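Local coordinates for L-lysine 6-oxidase (Marinomonas mediterranea, PDB 3WEU), which oxidises the side-chain amine of L-lysine with a cysteine tryptophylquinone cofactor, releasing ammonium and the hydrogen peroxide that makes it antibacterial, at residues 252-264 with 305-318. Sequence-based numbering, arbitrary orientation. Where two conformers were deposited one is given.
Sequences APEIVNISTLSDT and RISQYQWVSNVQSM. With EDO (1,2-ethanediol), chain M.
R305 and D263 form a salt bridge, NH1 to OD2 at 2.9 Å. The R305 chain is extended from CG to NE (chi3 -174°), which carries the guanidinium along the loop to D263. The carboxylate oxygen is met on its syn side, close to the guanidinium plane. On its anti side the same oxygen accepts from T260 N, which holds the carboxylate in position. R305 NH1 also donates to I258 O at 3.0 Å, and Q409 gives this carbonyl a second donor. R305 NE and NH2 grip the two oxygens of an ethanediol, probably from the crystallisation liquor. A water joins R305 NH2 to T260 OG1. V256 CG1 and T260 CG2 cover one guanidinium face.

In the conformer given, Q308 OE1 accepts from V256 N at 3.0 Å and Q308 NE2 donates to E254 O at 2.8 Å. These bonds hold the loop that leads into helix 261-272. Y309 OH accepts from I258 N in a nearly straight bond (3.0 Å, 175°).

I258 CD1 lies over the Y309 ring in a CH-pi contact, 4.0 Å from the centroid, and also touches I306 CG1. I255 CD1 meets V312 CG1 tip to tip and rests against W311 CB, while F645 packs on both I255 and W311.

The buried R305, late in helix 295-308, is thus tied to the N-terminus of helix 261-272. There T260 OG1 accepts from D263 N, which with the T260 N bond to D263 OD2 completes a capping box.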
loop_
_atom_site.group_PDB
_atom_site.type_symbol
_atom_site.label_atom_id
_atom_site.label_comp_id
_atom_site.label_asym_id
_atom_site.label_seq_id
_atom_site.Cartn_x
_atom_site.Cartn_y
_atom_site.Cartn_z
ATOM N N ALA A 252 -10.017 -3.593 32.073
ATOM C CA ALA A 252 -9.766 -3.053 33.404
ATOM C C ALA A 252 -11.023 -2.915 34.181
ATOM O O ALA A 252 -11.464 -1.793 34.551
ATOM C CB ALA A 252 -9.062 -1.706 33.303
ATOM N N PRO A 253 -11.600 -4.061 34.492
ATOM C CA PRO A 253 -12.981 -4.031 34.981
ATOM C C PRO A 253 -13.164 -3.377 36.336
ATOM O O PRO A 253 -14.255 -2.846 36.592
ATOM C CB PRO A 253 -13.365 -5.515 35.006
ATOM C CG PRO A 253 -12.065 -6.239 35.015
ATOM C CD PRO A 253 -11.157 -5.432 34.208
ATOM N N GLU A 254 -12.125 -3.335 37.181
ATOM C CA GLU A 254 -12.269 -2.670 38.470
ATOM C C GLU A 254 -12.191 -1.154 38.389
ATOM O O GLU A 254 -12.417 -0.491 39.401
ATOM C CB GLU A 254 -11.209 -3.154 39.406
ATOM C CG GLU A 254 -11.375 -4.618 39.719
ATOM C CD GLU A 254 -10.117 -5.311 40.255
ATOM O OE1 GLU A 254 -10.168 -5.963 41.343
ATOM O OE2 GLU A 254 -9.061 -5.259 39.569
ATOM N N ILE A 255 -11.811 -0.605 37.247
ATOM C CA ILE A 255 -11.659 0.838 37.080
ATOM C C ILE A 255 -12.910 1.364 36.372
ATOM O O ILE A 255 -13.292 0.873 35.321
ATOM C CB ILE A 255 -10.399 1.161 36.264
ATOM C CG1 ILE A 255 -9.190 0.533 36.998
ATOM C CG2 ILE A 255 -10.239 2.664 36.086
ATOM C CD1 ILE A 255 -7.841 0.808 36.499
ATOM N N VAL A 256 -13.578 2.314 37.022
ATOM C CA VAL A 256 -14.875 2.811 36.590
ATOM C C VAL A 256 -14.732 4.180 35.903
ATOM O O VAL A 256 -13.973 5.033 36.367
ATOM C CB VAL A 256 -15.731 2.956 37.859
ATOM C CG1 VAL A 256 -17.127 3.471 37.561
ATOM C CG2 VAL A 256 -15.829 1.622 38.596
ATOM N N ASN A 257 -15.479 4.370 34.831
ATOM C CA ASN A 257 -15.552 5.633 34.118
ATOM C C ASN A 257 -16.209 6.705 34.977
ATOM O O ASN A 257 -17.196 6.466 35.662
ATOM C CB ASN A 257 -16.297 5.443 32.788
ATOM C CG ASN A 257 -15.539 4.510 31.835
ATOM O OD1 ASN A 257 -14.622 4.947 31.162
ATOM N ND2 ASN A 257 -15.872 3.219 31.834
ATOM N N ILE A 258 -15.625 7.904 34.948
ATOM C CA ILE A 258 -16.184 9.023 35.635
ATOM C C ILE A 258 -17.670 9.226 35.339
ATOM O O ILE A 258 -18.469 9.389 36.278
ATOM C CB ILE A 258 -15.375 10.297 35.393
ATOM C CG1 ILE A 258 -14.023 10.226 36.137
ATOM C CG2 ILE A 258 -16.175 11.538 35.896
ATOM C CD1 ILE A 258 -12.966 11.213 35.602
ATOM N N SER A 259 -18.031 9.195 34.063
ATOM C CA SER A 259 -19.446 9.153 33.654
ATOM C C SER A 259 -19.666 7.825 32.901
ATOM O O SER A 259 -19.096 7.573 31.818
ATOM C CB SER A 259 -19.852 10.371 32.810
ATOM O OG SER A 259 -19.505 11.612 33.457
ATOM N N THR A 260 -20.413 6.953 33.544
ATOM C CA THR A 260 -20.775 5.640 33.009
ATOM C C THR A 260 -22.049 5.729 32.189
ATOM O O THR A 260 -22.830 6.708 32.274
ATOM C CB THR A 260 -21.017 4.575 34.092
ATOM O OG1 THR A 260 -22.280 4.820 34.737
ATOM C CG2 THR A 260 -19.939 4.611 35.175
ATOM N N LEU A 261 -22.314 4.672 31.432
ATOM C CA LEU A 261 -23.618 4.628 30.734
ATOM C C LEU A 261 -24.808 4.551 31.661
ATOM O O LEU A 261 -25.906 5.061 31.344
ATOM C CB LEU A 261 -23.633 3.499 29.738
ATOM C CG LEU A 261 -24.317 3.606 28.379
ATOM C CD1 LEU A 261 -25.630 2.920 28.370
ATOM C CD2 LEU A 261 -24.377 4.986 27.684
ATOM N N SER A 262 -24.626 4.003 32.866
ATOM C CA SER A 262 -25.680 4.176 33.896
ATOM C C SER A 262 -25.924 5.639 34.281
ATOM O O SER A 262 -27.087 6.070 34.330
ATOM C CB SER A 262 -25.443 3.341 35.143
ATOM O OG SER A 262 -26.472 3.515 36.114
ATOM N N ASP A 263 -24.862 6.408 34.453
ATOM C CA ASP A 263 -25.024 7.850 34.665
ATOM C C ASP A 263 -25.794 8.448 33.453
ATOM O O ASP A 263 -26.671 9.283 33.657
ATOM C CB ASP A 263 -23.714 8.580 34.843
ATOM C CG ASP A 263 -22.957 8.087 36.009
ATOM O OD1 ASP A 263 -23.555 7.972 37.068
ATOM O OD2 ASP A 263 -21.782 7.713 35.852
ATOM N N THR A 264 -25.495 8.000 32.237
ATOM C CA THR A 264 -26.192 8.520 31.058
ATOM C C THR A 264 -27.695 8.250 31.171
ATOM O O THR A 264 -28.553 9.170 31.012
ATOM C CB THR A 264 -25.643 7.956 29.761
ATOM O OG1 THR A 264 -24.265 8.322 29.621
ATOM C CG2 THR A 264 -26.457 8.480 28.557
ATOM N N ARG A 305 -13.875 7.570 41.350
ATOM C CA ARG A 305 -13.583 7.214 39.948
ATOM C C ARG A 305 -12.347 7.995 39.503
ATOM O O ARG A 305 -11.427 7.414 38.956
ATOM C CB ARG A 305 -14.808 7.490 39.097
ATOM C CG ARG A 305 -15.914 6.524 39.367
ATOM C CD ARG A 305 -17.228 7.083 38.934
ATOM N NE ARG A 305 -18.314 6.208 39.326
ATOM C CZ ARG A 305 -19.518 6.298 38.761
ATOM N NH1 ARG A 305 -19.736 7.209 37.810
ATOM N NH2 ARG A 305 -20.502 5.460 39.106
ATOM N N ILE A 306 -12.319 9.290 39.791
ATOM C CA ILE A 306 -11.239 10.159 39.414
ATOM C C ILE A 306 -9.915 9.564 39.967
ATOM O O ILE A 306 -8.905 9.470 39.248
ATOM C CB ILE A 306 -11.409 11.574 39.960
ATOM C CG1 ILE A 306 -12.538 12.309 39.231
ATOM C CG2 ILE A 306 -10.155 12.333 39.717
ATOM C CD1 ILE A 306 -12.979 13.544 39.966
ATOM N N SER A 307 -9.969 9.080 41.199
ATOM C CA SER A 307 -8.767 8.555 41.900
ATOM C C SER A 307 -8.174 7.293 41.311
ATOM O O SER A 307 -7.092 6.947 41.683
ATOM C CB SER A 307 -9.069 8.260 43.374
ATOM O OG SER A 307 -9.752 7.046 43.548
ATOM N N GLN A 308 -8.922 6.579 40.454
ATOM C CA GLN A 308 -8.483 5.330 39.834
ATOM C C GLN A 308 -7.774 5.540 38.497
ATOM O O GLN A 308 -7.034 4.680 38.077
ATOM C CB GLN A 308 -9.673 4.387 39.575
ATOM C CG GLN A 308 -10.388 3.834 40.796
ATOM C CD GLN A 308 -11.496 2.825 40.383
ATOM O OE1 GLN A 308 -12.571 3.169 39.706
ATOM N NE2 GLN A 308 -11.280 1.560 40.865
ATOM N N TYR A 309 -8.025 6.667 37.808
ATOM C CA TYR A 309 -7.511 6.852 36.439
ATOM C C TYR A 309 -5.980 6.738 36.363
ATOM O O TYR A 309 -5.407 6.352 35.336
ATOM C CB TYR A 309 -7.990 8.179 35.834
ATOM C CG TYR A 309 -9.343 8.128 35.198
ATOM C CD1 TYR A 309 -10.381 7.388 35.738
ATOM C CD2 TYR A 309 -9.618 8.823 34.013
ATOM C CE1 TYR A 309 -11.609 7.373 35.160
ATOM C CE2 TYR A 309 -10.868 8.813 33.438
ATOM C CZ TYR A 309 -11.855 8.093 34.014
ATOM O OH TYR A 309 -13.099 8.083 33.421
ATOM N N GLN A 310 -5.308 7.068 37.471
ATOM C CA GLN A 310 -3.832 6.981 37.512
ATOM C C GLN A 310 -3.236 5.613 37.159
ATOM O O GLN A 310 -2.036 5.547 36.819
ATOM C CB GLN A 310 -3.365 7.408 38.917
ATOM C CG GLN A 310 -3.833 6.435 40.020
ATOM C CD GLN A 310 -3.317 6.858 41.388
ATOM O OE1 GLN A 310 -2.133 6.723 41.687
ATOM N NE2 GLN A 310 -4.213 7.312 42.254
ATOM N N TRP A 311 -4.031 4.538 37.263
ATOM C CA TRP A 311 -3.502 3.208 36.981
ATOM C C TRP A 311 -3.433 2.905 35.480
ATOM O O TRP A 311 -2.866 1.900 35.095
ATOM C CB TRP A 311 -4.332 2.154 37.643
ATOM C CG TRP A 311 -4.335 2.308 39.162
ATOM C CD1 TRP A 311 -5.390 2.707 39.942
ATOM C CD2 TRP A 311 -3.265 2.011 40.040
ATOM N NE1 TRP A 311 -4.990 2.724 41.265
ATOM C CE2 TRP A 311 -3.705 2.277 41.363
ATOM C CE3 TRP A 311 -1.967 1.525 39.858
ATOM C CZ2 TRP A 311 -2.894 2.042 42.497
ATOM C CZ3 TRP A 311 -1.173 1.325 40.973
ATOM C CH2 TRP A 311 -1.660 1.576 42.288
ATOM N N VAL A 312 -4.033 3.778 34.683
ATOM C CA VAL A 312 -4.186 3.570 33.265
ATOM C C VAL A 312 -3.859 4.789 32.428
ATOM O O VAL A 312 -3.940 4.706 31.202
ATOM C CB VAL A 312 -5.584 3.016 32.931
ATOM C CG1 VAL A 312 -5.776 1.584 33.395
ATOM C CG2 VAL A 312 -6.663 3.869 33.546
ATOM N N SER A 313 -3.509 5.916 33.068
ATOM C CA SER A 313 -3.249 7.178 32.367
ATOM C C SER A 313 -2.448 8.067 33.307
ATOM O O SER A 313 -2.480 7.861 34.549
ATOM C CB SER A 313 -4.578 7.833 31.979
ATOM O OG SER A 313 -5.354 8.113 33.114
ATOM N N ASN A 314 -1.865 9.134 32.763
ATOM C CA ASN A 314 -1.189 10.150 33.545
ATOM C C ASN A 314 -2.039 11.405 33.585
ATOM O O ASN A 314 -1.981 12.229 32.689
ATOM C CB ASN A 314 0.202 10.418 33.003
ATOM C CG ASN A 314 1.118 9.257 33.248
ATOM O OD1 ASN A 314 1.166 8.725 34.340
ATOM N ND2 ASN A 314 1.824 8.825 32.218
ATOM N N VAL A 315 -2.820 11.496 34.667
ATOM C CA VAL A 315 -3.731 12.583 34.883
ATOM C C VAL A 315 -3.524 13.154 36.280
ATOM O O VAL A 315 -4.470 13.393 37.054
ATOM C CB VAL A 315 -5.183 12.093 34.709
ATOM C CG1 VAL A 315 -5.447 11.880 33.229
ATOM C CG2 VAL A 315 -5.435 10.846 35.623
ATOM N N GLN A 316 -2.271 13.461 36.592
ATOM C CA GLN A 316 -1.891 13.953 37.903
ATOM C C GLN A 316 -2.585 15.279 38.226
ATOM O O GLN A 316 -2.864 15.568 39.372
ATOM C CB GLN A 316 -0.372 14.128 37.946
ATOM C CG GLN A 316 0.409 12.843 37.881
ATOM C CD GLN A 316 0.573 12.238 36.496
ATOM O OE1 GLN A 316 0.073 12.724 35.459
ATOM N NE2 GLN A 316 1.202 11.076 36.490
ATOM N N SER A 317 -2.900 16.065 37.218
ATOM C CA SER A 317 -3.635 17.307 37.475
ATOM C C SER A 317 -4.967 17.106 38.134
ATOM O O SER A 317 -5.475 18.041 38.738
ATOM C CB SER A 317 -3.797 18.103 36.178
ATOM O OG SER A 317 -4.823 17.650 35.348
ATOM N N MET A 318 -5.514 15.884 38.093
ATOM C CA MET A 318 -6.748 15.536 38.781
ATOM C C MET A 318 -6.570 15.175 40.235
ATOM O O MET A 318 -7.558 15.044 40.973
ATOM C CB MET A 318 -7.507 14.396 38.073
ATOM C CG MET A 318 -7.888 14.811 36.640
ATOM S SD MET A 318 -9.368 14.082 35.964
ATOM C CE MET A 318 -8.860 12.458 35.516
HETATM C C1 EDO M . -19.643 3.682 42.494
HETATM O O1 EDO M . -20.600 3.683 41.423
HETATM C C2 EDO M . -18.380 3.117 41.946
HETATM O O2 EDO M . -17.837 4.222 41.275
HETATM O O HOH W 1 -22.837 5.290 37.461
#